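Long-range contacts in periplasmic binding protein (PDB 4MDY), which probably binds an iron-containing solute outside the cell membrane and passes it to an ABC transporter: residues 170-175 with 204-209; 191-196 with 211-216; 215-220 with 244-249. One frame throughout, in Å; residues are numbered along the deposited sequence. Where two conformers were deposited one is given.

Interaction 1: 170-175 with 204-209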
ATOM      1  N   PRO A 170     -19.527 -13.663   9.519  1.00 27.28           N
ATOM      2  CA  PRO A 170     -19.927 -14.639   8.500  1.00 30.64           C
ATOM      3  C   PRO A 170     -20.926 -14.103   7.452  1.00 30.16           C
ATOM      4  O   PRO A 170     -21.081 -14.706   6.392  1.00 32.75           O
ATOM      5  CB  PRO A 170     -20.552 -15.773   9.323  1.00 31.96           C
ATOM      6  CG  PRO A 170     -21.009 -15.125  10.582  1.00 30.64           C
ATOM      7  CD  PRO A 170     -20.000 -14.043  10.864  1.00 28.46           C
ATOM      8  N   GLN A 171     -21.587 -12.989   7.759  0.50 29.44           N
ATOM      9  CA  GLN A 171     -22.498 -12.338   6.819  0.50 31.71           C
ATOM     10  C   GLN A 171     -21.804 -11.806   5.557  0.50 29.90           C
ATOM     11  O   GLN A 171     -22.463 -11.586   4.543  0.50 31.28           O
ATOM     12  CB  GLN A 171     -23.230 -11.188   7.512  0.50 34.96           C
ATOM     13  CG  GLN A 171     -22.327 -10.042   7.941  0.50 37.41           C
ATOM     14  CD  GLN A 171     -21.866 -10.149   9.385  0.50 35.46           C
ATOM     15  OE1 GLN A 171     -21.753 -11.248   9.934  0.50 30.51           O
ATOM     16  NE2 GLN A 171     -21.594  -9.008  10.006  0.50 32.45           N
ATOM     17  N   PHE A 172     -20.488 -11.598   5.614  1.00 27.01           N
ATOM     18  CA  PHE A 172     -19.738 -11.110   4.444  1.00 25.18           C
ATOM     19  C   PHE A 172     -19.657 -12.158   3.330  1.00 26.21           C
ATOM     20  O   PHE A 172     -19.474 -11.809   2.160  1.00 26.78           O
ATOM     21  CB  PHE A 172     -18.297 -10.701   4.796  1.00 22.57           C
ATOM     22  CG  PHE A 172     -18.175  -9.540   5.744  1.00 21.12           C
ATOM     23  CD1 PHE A 172     -19.266  -8.753   6.105  1.00 22.37           C
ATOM     24  CD2 PHE A 172     -16.923  -9.203   6.242  1.00 20.91           C
ATOM     25  CE1 PHE A 172     -19.109  -7.685   6.971  1.00 22.62           C
ATOM     26  CE2 PHE A 172     -16.759  -8.132   7.102  1.00 21.46           C
ATOM     27  CZ  PHE A 172     -17.855  -7.374   7.469  1.00 23.53           C
ATOM     28  N   SER A 173     -19.765 -13.432   3.695  1.00 27.04           N
ATOM     29  CA  SER A 173     -19.642 -14.527   2.733  1.00 29.01           C
ATOM     30  C   SER A 173     -20.574 -14.342   1.541  1.00 28.12           C
ATOM     31  O   SER A 173     -21.764 -14.084   1.705  1.00 27.29           O
ATOM     32  CB  SER A 173     -19.931 -15.874   3.400  1.00 30.36           C
ATOM     33  OG  SER A 173     -19.616 -16.940   2.520  1.00 35.64           O
ATOM     34  N   GLY A 174     -20.013 -14.458   0.343  1.00 31.45           N
ATOM     35  CA  GLY A 174     -20.777 -14.329  -0.887  1.00 31.61           C
ATOM     36  C   GLY A 174     -21.231 -12.925  -1.258  1.00 30.67           C
ATOM     37  O   GLY A 174     -21.996 -12.762  -2.205  1.00 28.38           O
ATOM     38  N   LYS A 175     -20.768 -11.908  -0.534  1.00 25.08           N
ATOM     39  CA  LYS A 175     -21.144 -10.536  -0.848  1.00 24.17           C
ATOM     40  C   LYS A 175     -20.113  -9.926  -1.797  1.00 19.02           C
ATOM     41  O   LYS A 175     -18.906  -9.987  -1.553  1.00 20.32           O
ATOM     42  CB  LYS A 175     -21.278  -9.696   0.418  1.00 26.75           C
ATOM     43  CG  LYS A 175     -22.347 -10.189   1.385  1.00 29.81           C
ATOM     44  CD  LYS A 175     -23.721 -10.261   0.737  1.00 31.76           C
ATOM     45  CE  LYS A 175     -24.835 -10.358   1.768  1.00 35.14           C
ATOM     46  NZ  LYS A 175     -24.654 -11.506   2.696  1.00 35.06           N
HETATM   47  N   MSE A 204     -11.244 -11.724   3.941  1.00 22.83           N
HETATM   48  CA  MSE A 204     -12.340 -11.390   4.854  1.00 25.92           C
HETATM   49  C   MSE A 204     -13.629 -12.099   4.500  1.00 28.37           C
HETATM   50  O   MSE A 204     -14.614 -11.984   5.233  1.00 30.86           O
HETATM   51  CB  MSE A 204     -12.601  -9.887   4.817  1.00 26.50           C
HETATM   52  CG  MSE A 204     -11.538  -9.071   5.538  1.00 31.68           C
HETATM   53 SE   MSE A 204     -12.073  -7.185   5.351  1.00 40.94          SE
HETATM   54  CE  MSE A 204     -10.561  -6.200   6.126  1.00 34.22           C
ATOM     55  N   GLY A 205     -13.650 -12.817   3.374  1.00 26.27           N
ATOM     56  CA  GLY A 205     -14.809 -13.616   2.974  1.00 26.56           C
ATOM     57  C   GLY A 205     -15.622 -13.036   1.834  1.00 27.64           C
ATOM     58  O   GLY A 205     -16.548 -13.678   1.347  1.00 28.98           O
ATOM     59  N   LEU A 206     -15.266 -11.832   1.394  1.00 27.54           N
ATOM     60  CA  LEU A 206     -15.985 -11.156   0.318  1.00 25.95           C
ATOM     61  C   LEU A 206     -15.646 -11.735  -1.048  1.00 25.76           C
ATOM     62  O   LEU A 206     -14.606 -12.380  -1.234  1.00 28.49           O
ATOM     63  CB  LEU A 206     -15.653  -9.662   0.308  1.00 24.11           C
ATOM     64  CG  LEU A 206     -16.042  -8.887   1.559  1.00 24.88           C
ATOM     65  CD1 LEU A 206     -15.341  -7.538   1.599  1.00 25.61           C
ATOM     66  CD2 LEU A 206     -17.550  -8.710   1.628  1.00 25.95           C
ATOM     67  N   THR A 207     -16.545 -11.492  -1.995  1.00 24.42           N
ATOM     68  CA  THR A 207     -16.317 -11.806  -3.391  1.00 24.82           C
ATOM     69  C   THR A 207     -15.866 -10.530  -4.093  1.00 24.85           C
ATOM     70  O   THR A 207     -16.525  -9.486  -4.024  1.00 25.56           O
ATOM     71  CB  THR A 207     -17.580 -12.395  -4.054  1.00 26.00           C
ATOM     72  OG1 THR A 207     -17.832 -13.704  -3.519  1.00 25.71           O
ATOM     73  CG2 THR A 207     -17.413 -12.497  -5.557  1.00 28.08           C
ATOM     74  N   VAL A 208     -14.720 -10.623  -4.747  1.00 23.34           N
ATOM     75  CA  VAL A 208     -14.126  -9.504  -5.454  1.00 24.48           C
ATOM     76  C   VAL A 208     -14.476  -9.654  -6.931  1.00 22.31           C
ATOM     77  O   VAL A 208     -13.955 -10.534  -7.618  1.00 24.29           O
ATOM     78  CB  VAL A 208     -12.598  -9.480  -5.245  1.00 26.56           C
ATOM     79  CG1 VAL A 208     -11.945  -8.383  -6.065  1.00 30.02           C
ATOM     80  CG2 VAL A 208     -12.271  -9.281  -3.769  1.00 28.74           C
ATOM     81  N   LEU A 209     -15.367  -8.790  -7.404  1.00 26.72           N
ATOM     82  CA  LEU A 209     -15.819  -8.796  -8.794  1.00 28.45           C
ATOM     83  C   LEU A 209     -14.710  -8.442  -9.780  1.00 25.94           C
ATOM     84  O   LEU A 209     -13.919  -7.541  -9.529  1.00 22.31           O
ATOM     85  CB  LEU A 209     -16.939  -7.766  -8.983  1.00 30.15           C
ATOM     86  CG  LEU A 209     -18.302  -8.065  -8.385  1.00 32.70           C
ATOM     87  CD1 LEU A 209     -19.225  -6.880  -8.648  1.00 31.49           C
ATOM     88  CD2 LEU A 209     -18.869  -9.356  -8.966  1.00 34.67           C
TER
HETATM   89  O   HOH W   1     -20.310 -14.658  -4.252  1.00 44.91           O
HETATM   90  O   HOH W   2     -17.608 -14.856  -1.057  1.00 48.22           O
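Met204 meets Phe172 through its backbone: its carbonyl O sits at the ring's edge, in plane, 3.8 Å from Phe172 CD2, while its selenium-bearing side chain leads away toward helix 148-168. Gly205, with positive phi, closes helix 199-203 in a Schellman motif, and its O receives a CA-H...O contact from Ser173 CA at 3.5 Å. Leu206 brings the end of its side chain nearer; with CG turned beside the backbone N (chi1 -62°), its CD2 comes to lie 3.8 Å from Phe172 CB and 4.0 Å from Lys175 CB. Leu290 of helix 279-294 touches both Phe172 and Leu206. Here the edge strand 207-208 joins the parallel sheet beside strand 176-181: Thr207 N donates to Lys175 O at 2.8 Å, nearly straight at 166°, and Thr207 also bonds by its backbone to Ala177. The facing segment makes a type II turn from Phe172 to Lys175 just ahead of strand 176-181. Thr207 OG1 is bonded to two waters that link it to the turn. One water, 2.7 Å from Thr207 OG1, accepts from Gly174 N and donates to Gly205 O; the other bonds weakly to Gly174 O.

Interaction 2: 191-196 with 211-216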
ATOM      1  N   ALA A 191     -11.106   1.822 -10.570  1.00 18.39           N
ATOM      2  CA  ALA A 191     -11.261   0.608  -9.766  1.00 18.13           C
ATOM      3  C   ALA A 191      -9.951  -0.161  -9.637  1.00 19.12           C
ATOM      4  O   ALA A 191      -9.038  -0.010 -10.447  1.00 17.58           O
ATOM      5  CB  ALA A 191     -12.333  -0.287 -10.359  1.00 17.39           C
ATOM      6  N   THR A 192      -9.873  -0.978  -8.598  1.00 18.85           N
ATOM      7  CA  THR A 192      -8.752  -1.870  -8.401  1.00 21.18           C
ATOM      8  C   THR A 192      -9.154  -3.263  -8.907  1.00 21.46           C
ATOM      9  O   THR A 192      -9.998  -3.929  -8.304  1.00 19.86           O
ATOM     10  CB  THR A 192      -8.334  -1.917  -6.923  1.00 22.28           C
ATOM     11  OG1 THR A 192      -7.902  -0.612  -6.506  1.00 23.23           O
ATOM     12  CG2 THR A 192      -7.199  -2.908  -6.720  1.00 21.11           C
ATOM     13  N   PRO A 193      -8.567  -3.698 -10.035  1.00 22.33           N
ATOM     14  CA  PRO A 193      -8.932  -5.015 -10.538  1.00 22.37           C
ATOM     15  C   PRO A 193      -8.465  -6.113  -9.583  1.00 24.06           C
ATOM     16  O   PRO A 193      -7.509  -5.908  -8.832  1.00 21.22           O
ATOM     17  CB  PRO A 193      -8.183  -5.112 -11.872  1.00 23.68           C
ATOM     18  CG  PRO A 193      -7.916  -3.702 -12.269  1.00 24.54           C
ATOM     19  CD  PRO A 193      -7.685  -2.982 -10.972  1.00 25.04           C
ATOM     20  N   PRO A 194      -9.144  -7.266  -9.595  1.00 25.44           N
ATOM     21  CA  PRO A 194      -8.699  -8.374  -8.758  1.00 23.33           C
ATOM     22  C   PRO A 194      -7.201  -8.646  -8.913  1.00 22.03           C
ATOM     23  O   PRO A 194      -6.665  -8.563 -10.005  1.00 22.82           O
ATOM     24  CB  PRO A 194      -9.524  -9.555  -9.273  1.00 25.97           C
ATOM     25  CG  PRO A 194     -10.765  -8.945  -9.816  1.00 25.36           C
ATOM     26  CD  PRO A 194     -10.390  -7.582 -10.321  1.00 26.53           C
ATOM     27  N   GLY A 195      -6.539  -8.947  -7.808  1.00 22.37           N
ATOM     28  CA  GLY A 195      -5.097  -9.145  -7.791  1.00 20.91           C
ATOM     29  C   GLY A 195      -4.632  -9.088  -6.352  1.00 18.85           C
ATOM     30  O   GLY A 195      -5.449  -9.135  -5.419  1.00 17.18           O
ATOM     31  N   TRP A 196      -3.328  -8.979  -6.145  1.00 18.01           N
ATOM     32  CA  TRP A 196      -2.816  -8.984  -4.784  1.00 18.23           C
ATOM     33  C   TRP A 196      -3.452  -7.892  -3.921  1.00 17.72           C
ATOM     34  O   TRP A 196      -3.695  -8.112  -2.741  1.00 17.07           O
ATOM     35  CB  TRP A 196      -1.290  -8.902  -4.745  1.00 17.69           C
ATOM     36  CG  TRP A 196      -0.661  -7.558  -4.973  1.00 17.41           C
ATOM     37  CD1 TRP A 196      -0.051  -7.130  -6.111  1.00 19.36           C
ATOM     38  CD2 TRP A 196      -0.505  -6.495  -4.012  1.00 17.10           C
ATOM     39  NE1 TRP A 196       0.459  -5.861  -5.930  1.00 20.12           N
ATOM     40  CE2 TRP A 196       0.196  -5.453  -4.652  1.00 17.55           C
ATOM     41  CE3 TRP A 196      -0.892  -6.325  -2.683  1.00 16.91           C
ATOM     42  CZ2 TRP A 196       0.511  -4.251  -4.006  1.00 19.32           C
ATOM     43  CZ3 TRP A 196      -0.573  -5.135  -2.036  1.00 18.02           C
ATOM     44  CH2 TRP A 196       0.114  -4.112  -2.703  1.00 19.42           C
ATOM     45  N   VAL A 211     -13.341  -6.453 -12.681  1.00 25.29           N
ATOM     46  CA  VAL A 211     -13.634  -5.076 -13.041  1.00 25.94           C
ATOM     47  C   VAL A 211     -12.403  -4.490 -13.751  1.00 25.37           C
ATOM     48  O   VAL A 211     -11.272  -4.836 -13.409  1.00 22.95           O
ATOM     49  CB  VAL A 211     -14.016  -4.256 -11.774  1.00 26.90           C
ATOM     50  CG1 VAL A 211     -12.821  -4.064 -10.846  1.00 28.08           C
ATOM     51  CG2 VAL A 211     -14.606  -2.908 -12.136  1.00 29.63           C
ATOM     52  N   PRO A 212     -12.617  -3.623 -14.756  1.00 25.56           N
ATOM     53  CA  PRO A 212     -11.474  -2.947 -15.375  1.00 25.04           C
ATOM     54  C   PRO A 212     -10.951  -1.821 -14.490  1.00 23.30           C
ATOM     55  O   PRO A 212     -11.674  -1.337 -13.630  1.00 23.68           O
ATOM     56  CB  PRO A 212     -12.037  -2.402 -16.694  1.00 26.05           C
ATOM     57  CG  PRO A 212     -13.507  -2.644 -16.678  1.00 29.85           C
ATOM     58  CD  PRO A 212     -13.901  -3.225 -15.360  1.00 28.38           C
ATOM     59  N   ALA A 213      -9.705  -1.412 -14.711  1.00 22.32           N
ATOM     60  CA  ALA A 213      -9.070  -0.381 -13.894  1.00 21.60           C
ATOM     61  C   ALA A 213      -9.805   0.955 -14.005  1.00 21.99           C
ATOM     62  O   ALA A 213      -9.762   1.781 -13.087  1.00 20.71           O
ATOM     63  CB  ALA A 213      -7.617  -0.211 -14.304  1.00 22.63           C
ATOM     64  N   LEU A 214     -10.464   1.152 -15.142  1.00 19.51           N
ATOM     65  CA  LEU A 214     -11.256   2.333 -15.401  1.00 20.87           C
ATOM     66  C   LEU A 214     -12.562   1.909 -16.054  1.00 20.51           C
ATOM     67  O   LEU A 214     -12.572   1.226 -17.080  1.00 20.41           O
ATOM     68  CB  LEU A 214     -10.493   3.287 -16.313  1.00 22.12           C
ATOM     69  CG  LEU A 214     -11.134   4.646 -16.615  1.00 23.83           C
ATOM     70  CD1 LEU A 214     -11.165   5.522 -15.374  1.00 25.24           C
ATOM     71  CD2 LEU A 214     -10.376   5.328 -17.737  1.00 26.92           C
ATOM     72  N   ILE A 215     -13.660   2.320 -15.437  1.00 20.02           N
ATOM     73  CA  ILE A 215     -14.992   2.057 -15.938  1.00 19.71           C
ATOM     74  C   ILE A 215     -15.479   3.328 -16.640  1.00 19.78           C
ATOM     75  O   ILE A 215     -15.702   4.350 -15.989  1.00 19.69           O
ATOM     76  CB  ILE A 215     -15.935   1.693 -14.784  1.00 20.87           C
ATOM     77  CG1 ILE A 215     -15.383   0.479 -14.025  1.00 21.49           C
ATOM     78  CG2 ILE A 215     -17.341   1.419 -15.292  1.00 20.72           C
ATOM     79  CD1 ILE A 215     -15.919   0.352 -12.618  1.00 23.04           C
ATOM     80  N   PRO A 216     -15.635   3.274 -17.974  1.00 20.00           N
ATOM     81  CA  PRO A 216     -16.078   4.476 -18.673  1.00 21.45           C
ATOM     82  C   PRO A 216     -17.459   4.939 -18.208  1.00 20.24           C
ATOM     83  O   PRO A 216     -18.250   4.138 -17.719  1.00 17.84           O
ATOM     84  CB  PRO A 216     -16.093   4.055 -20.143  1.00 25.14           C
ATOM     85  CG  PRO A 216     -16.123   2.566 -20.136  1.00 25.10           C
ATOM     86  CD  PRO A 216     -15.433   2.132 -18.887  1.00 22.98           C
TER
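Ala191 N donates to Ala213 O at 2.9 Å with a nearly straight N-H...O angle of 173°, and Ala213 CA returns a CA-H...O contact to Ala191 O at 3.5 Å. Ala191 CB points toward residues 211-216, lying 3.5 Å from Pro212 O and 3.8 Å from Val211 CG1, with Ile215 CD1 farther along. Val211 presents both methyls to this CB. Its CG1 lies between the backbone N and the carbonyl carbon (chi1 69°), a placement that also brings it to Thr192 O and near Pro194 CD. Pro193 lays its ring alongside the opposing backbone: CB is 3.5 Å from Val211 O, and CG is 4.1 Å from Ala213 CB. Pro194 CD comes 3.9 Å from Val211 N. Proline rings and small apolar groups thus carry the side-chain contact, and the Ala191 bond prolongs the antiparallel pairing of strands 189-190 and 214-215. Leu180, Leu179 and Leu178 of strand 176-181 touch Ala191, Thr192 and Val211 respectively, and Val223 of helix 220-224 packs on both Val211 and Ile215.

Interaction 3: 215-220 with 244-249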
ATOM      1  N   ILE A 215     -13.660   2.320 -15.437  1.00 20.02           N
ATOM      2  CA  ILE A 215     -14.992   2.057 -15.938  1.00 19.71           C
ATOM      3  C   ILE A 215     -15.479   3.328 -16.640  1.00 19.78           C
ATOM      4  O   ILE A 215     -15.702   4.350 -15.989  1.00 19.69           O
ATOM      5  CB  ILE A 215     -15.935   1.693 -14.784  1.00 20.87           C
ATOM      6  CG1 ILE A 215     -15.383   0.479 -14.025  1.00 21.49           C
ATOM      7  CG2 ILE A 215     -17.341   1.419 -15.292  1.00 20.72           C
ATOM      8  CD1 ILE A 215     -15.919   0.352 -12.618  1.00 23.04           C
ATOM      9  N   PRO A 216     -15.635   3.274 -17.974  1.00 20.00           N
ATOM     10  CA  PRO A 216     -16.078   4.476 -18.673  1.00 21.45           C
ATOM     11  C   PRO A 216     -17.459   4.939 -18.208  1.00 20.24           C
ATOM     12  O   PRO A 216     -18.250   4.138 -17.719  1.00 17.84           O
ATOM     13  CB  PRO A 216     -16.093   4.055 -20.143  1.00 25.14           C
ATOM     14  CG  PRO A 216     -16.123   2.566 -20.136  1.00 25.10           C
ATOM     15  CD  PRO A 216     -15.433   2.132 -18.887  1.00 22.98           C
ATOM     16  N   ARG A 217     -17.729   6.231 -18.353  1.00 21.26           N
ATOM     17  CA  ARG A 217     -18.951   6.826 -17.815  1.00 21.19           C
ATOM     18  C   ARG A 217     -20.230   6.104 -18.260  1.00 20.66           C
ATOM     19  O   ARG A 217     -21.156   5.928 -17.472  1.00 18.92           O
ATOM     20  CB  ARG A 217     -19.033   8.301 -18.210  1.00 23.28           C
ATOM     21  CG  ARG A 217     -20.032   9.082 -17.384  1.00 24.91           C
ATOM     22  CD  ARG A 217     -19.825  10.584 -17.508  1.00 25.61           C
ATOM     23  NE  ARG A 217     -20.857  11.293 -16.761  1.00 26.99           N
ATOM     24  CZ  ARG A 217     -20.893  11.402 -15.435  1.00 29.98           C
ATOM     25  NH1 ARG A 217     -19.939  10.859 -14.679  1.00 29.38           N
ATOM     26  NH2 ARG A 217     -21.896  12.060 -14.857  1.00 33.01           N
ATOM     27  N   ASP A 218     -20.273   5.681 -19.518  1.00 19.95           N
ATOM     28  CA  ASP A 218     -21.456   5.004 -20.043  1.00 24.31           C
ATOM     29  C   ASP A 218     -21.661   3.571 -19.489  1.00 23.31           C
ATOM     30  O   ASP A 218     -22.726   2.983 -19.692  1.00 25.65           O
ATOM     31  CB  ASP A 218     -21.455   5.022 -21.580  1.00 30.18           C
ATOM     32  CG  ASP A 218     -20.350   4.188 -22.181  1.00 36.04           C
ATOM     33  OD1 ASP A 218     -19.240   4.159 -21.619  1.00 41.29           O
ATOM     34  OD2 ASP A 218     -20.592   3.571 -23.231  1.00 46.12           O
ATOM     35  N   GLU A 219     -20.669   3.028 -18.778  1.00 21.50           N
ATOM     36  CA  GLU A 219     -20.763   1.667 -18.212  1.00 22.36           C
ATOM     37  C   GLU A 219     -20.882   1.616 -16.683  1.00 19.54           C
ATOM     38  O   GLU A 219     -20.921   0.543 -16.098  1.00 17.70           O
ATOM     39  CB  GLU A 219     -19.555   0.832 -18.655  1.00 26.34           C
ATOM     40  CG  GLU A 219     -19.576   0.470 -20.133  1.00 30.10           C
ATOM     41  CD  GLU A 219     -18.327  -0.279 -20.573  1.00 37.91           C
ATOM     42  OE1 GLU A 219     -17.801  -1.095 -19.786  1.00 41.99           O
ATOM     43  OE2 GLU A 219     -17.867  -0.050 -21.713  1.00 45.68           O
ATOM     44  N   ILE A 220     -20.947   2.768 -16.033  1.00 18.54           N
ATOM     45  CA  ILE A 220     -20.926   2.811 -14.573  1.00 17.96           C
ATOM     46  C   ILE A 220     -22.061   2.012 -13.931  1.00 18.88           C
ATOM     47  O   ILE A 220     -21.814   1.187 -13.050  1.00 20.45           O
ATOM     48  CB  ILE A 220     -20.958   4.262 -14.061  1.00 17.91           C
ATOM     49  CG1 ILE A 220     -19.629   4.942 -14.368  1.00 18.68           C
ATOM     50  CG2 ILE A 220     -21.218   4.309 -12.566  1.00 19.65           C
ATOM     51  CD1 ILE A 220     -19.665   6.443 -14.185  1.00 20.02           C
ATOM     52  N   LEU A 244     -21.282  11.834  -4.650  1.00 23.58           N
ATOM     53  CA  LEU A 244     -22.733  11.834  -4.462  1.00 25.42           C
ATOM     54  C   LEU A 244     -23.442  12.908  -5.302  1.00 26.92           C
ATOM     55  O   LEU A 244     -24.615  12.752  -5.635  1.00 29.43           O
ATOM     56  CB  LEU A 244     -23.077  11.990  -2.980  1.00 27.46           C
ATOM     57  CG  LEU A 244     -22.676  10.794  -2.116  1.00 26.92           C
ATOM     58  CD1 LEU A 244     -22.848  11.122  -0.642  1.00 28.01           C
ATOM     59  CD2 LEU A 244     -23.477   9.551  -2.485  1.00 27.00           C
ATOM     60  N   ALA A 245     -22.731  13.977  -5.656  1.00 25.28           N
ATOM     61  CA  ALA A 245     -23.277  15.017  -6.533  1.00 28.09           C
ATOM     62  C   ALA A 245     -23.346  14.596  -8.010  1.00 26.17           C
ATOM     63  O   ALA A 245     -24.039  15.231  -8.802  1.00 30.45           O
ATOM     64  CB  ALA A 245     -22.472  16.306  -6.392  1.00 30.16           C
ATOM     65  N   ASP A 246     -22.618  13.550  -8.387  1.00 26.18           N
ATOM     66  CA  ASP A 246     -22.641  13.062  -9.761  1.00 24.88           C
ATOM     67  C   ASP A 246     -23.987  12.378 -10.015  1.00 21.74           C
ATOM     68  O   ASP A 246     -24.388  11.517  -9.241  1.00 24.02           O
ATOM     69  CB  ASP A 246     -21.467  12.099 -10.009  1.00 23.54           C
ATOM     70  CG  ASP A 246     -21.474  11.525 -11.404  1.00 24.52           C
ATOM     71  OD1 ASP A 246     -22.260  10.595 -11.655  1.00 29.34           O
ATOM     72  OD2 ASP A 246     -20.696  11.999 -12.254  1.00 27.65           O
ATOM     73  N   PRO A 247     -24.694  12.765 -11.098  1.00 22.05           N
ATOM     74  CA  PRO A 247     -26.052  12.261 -11.301  1.00 21.17           C
ATOM     75  C   PRO A 247     -26.117  10.762 -11.586  1.00 19.32           C
ATOM     76  O   PRO A 247     -27.121  10.141 -11.279  1.00 17.90           O
ATOM     77  CB  PRO A 247     -26.565  13.067 -12.502  1.00 22.81           C
ATOM     78  CG  PRO A 247     -25.350  13.555 -13.204  1.00 23.12           C
ATOM     79  CD  PRO A 247     -24.276  13.688 -12.170  1.00 23.09           C
ATOM     80  N   ILE A 248     -25.061  10.188 -12.156  1.00 19.09           N
ATOM     81  CA  ILE A 248     -25.031   8.742 -12.376  1.00 18.77           C
ATOM     82  C   ILE A 248     -24.793   8.037 -11.040  1.00 18.37           C
ATOM     83  O   ILE A 248     -25.533   7.125 -10.679  1.00 19.79           O
ATOM     84  CB  ILE A 248     -23.984   8.345 -13.440  1.00 20.75           C
ATOM     85  CG1 ILE A 248     -24.415   8.901 -14.804  1.00 22.67           C
ATOM     86  CG2 ILE A 248     -23.833   6.830 -13.495  1.00 20.55           C
ATOM     87  CD1 ILE A 248     -23.386   8.744 -15.905  1.00 23.64           C
ATOM     88  N   VAL A 249     -23.788   8.482 -10.293  1.00 19.22           N
ATOM     89  CA  VAL A 249     -23.510   7.921  -8.973  1.00 20.70           C
ATOM     90  C   VAL A 249     -24.761   8.020  -8.088  1.00 21.94           C
ATOM     91  O   VAL A 249     -25.119   7.058  -7.400  1.00 19.72           O
ATOM     92  CB  VAL A 249     -22.274   8.582  -8.311  1.00 21.77           C
ATOM     93  CG1 VAL A 249     -22.069   8.073  -6.892  1.00 22.47           C
ATOM     94  CG2 VAL A 249     -21.023   8.307  -9.133  1.00 23.13           C
TER
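Arg217 reaches across to Asp246 and Ile248 with an extended side chain. From CB, CG goes anti to the backbone N (chi1 -163°) and meets Ile248 CD1 at 3.7 Å. NE has the same methyl for a neighbour, and chi4 turns the guanidinium so that Ile248 CD1 lies over one face, offset toward the rim. The tip grips Asp246 end-on in a salt bridge: NH1 and NH2 both donate to Asp246 OD2, at 2.8 and 2.9 Å. OD2 lies in the guanidinium plane, but the carboxylate is turned 78° from that plane; NH1 meets the syn lone pair of OD2, whereas NH2 comes in on the syn side, 33° out of the carboxylate plane. Pro247 CD stands at the guanidinium edge, 3.9 Å from NH2. Asp246 is the N-cap of the short, weakly bonded helix that follows, its OD1 accepting from Val249 N at 2.9 Å and weakly from Ile248 N. One aspartate therefore joins the arginine to a helix start. Ile220 CG2 meets Ile248 CG2 at 3.7 Å. Arg217 NH1 also bonds Gly187 O, and Ile220, at the start of helix 220-224, packs on Val189 of strand 189-190 and on Leu252 beyond helix 247-250.

Overall arrangement
All three contacts lie in the C-terminal half of the chain, the lobe built on the parallel sheet with strand order 207-208, 176-181, 229-233, 260-262. Interactions 1 and 2 alternate along the chain, their centres 18 Å apart, and touch where Val208 and Leu209 pack on Pro194. Interaction 1 joins edge strand 207-208 to the entry of strand 176-181; interaction 2 prolongs the small antiparallel pair 189-190 and 214-215. Interaction 3 starts where interaction 2 ends, sharing Ile215 and Pro216, with centres 15 Å apart, and packs the start of helix 220-224 against that of helix 247-250. Interactions 1 and 3 do not touch, nearest atoms being about 9 Å apart. All three join parts of the same lobe, consistent with its acting as one unit.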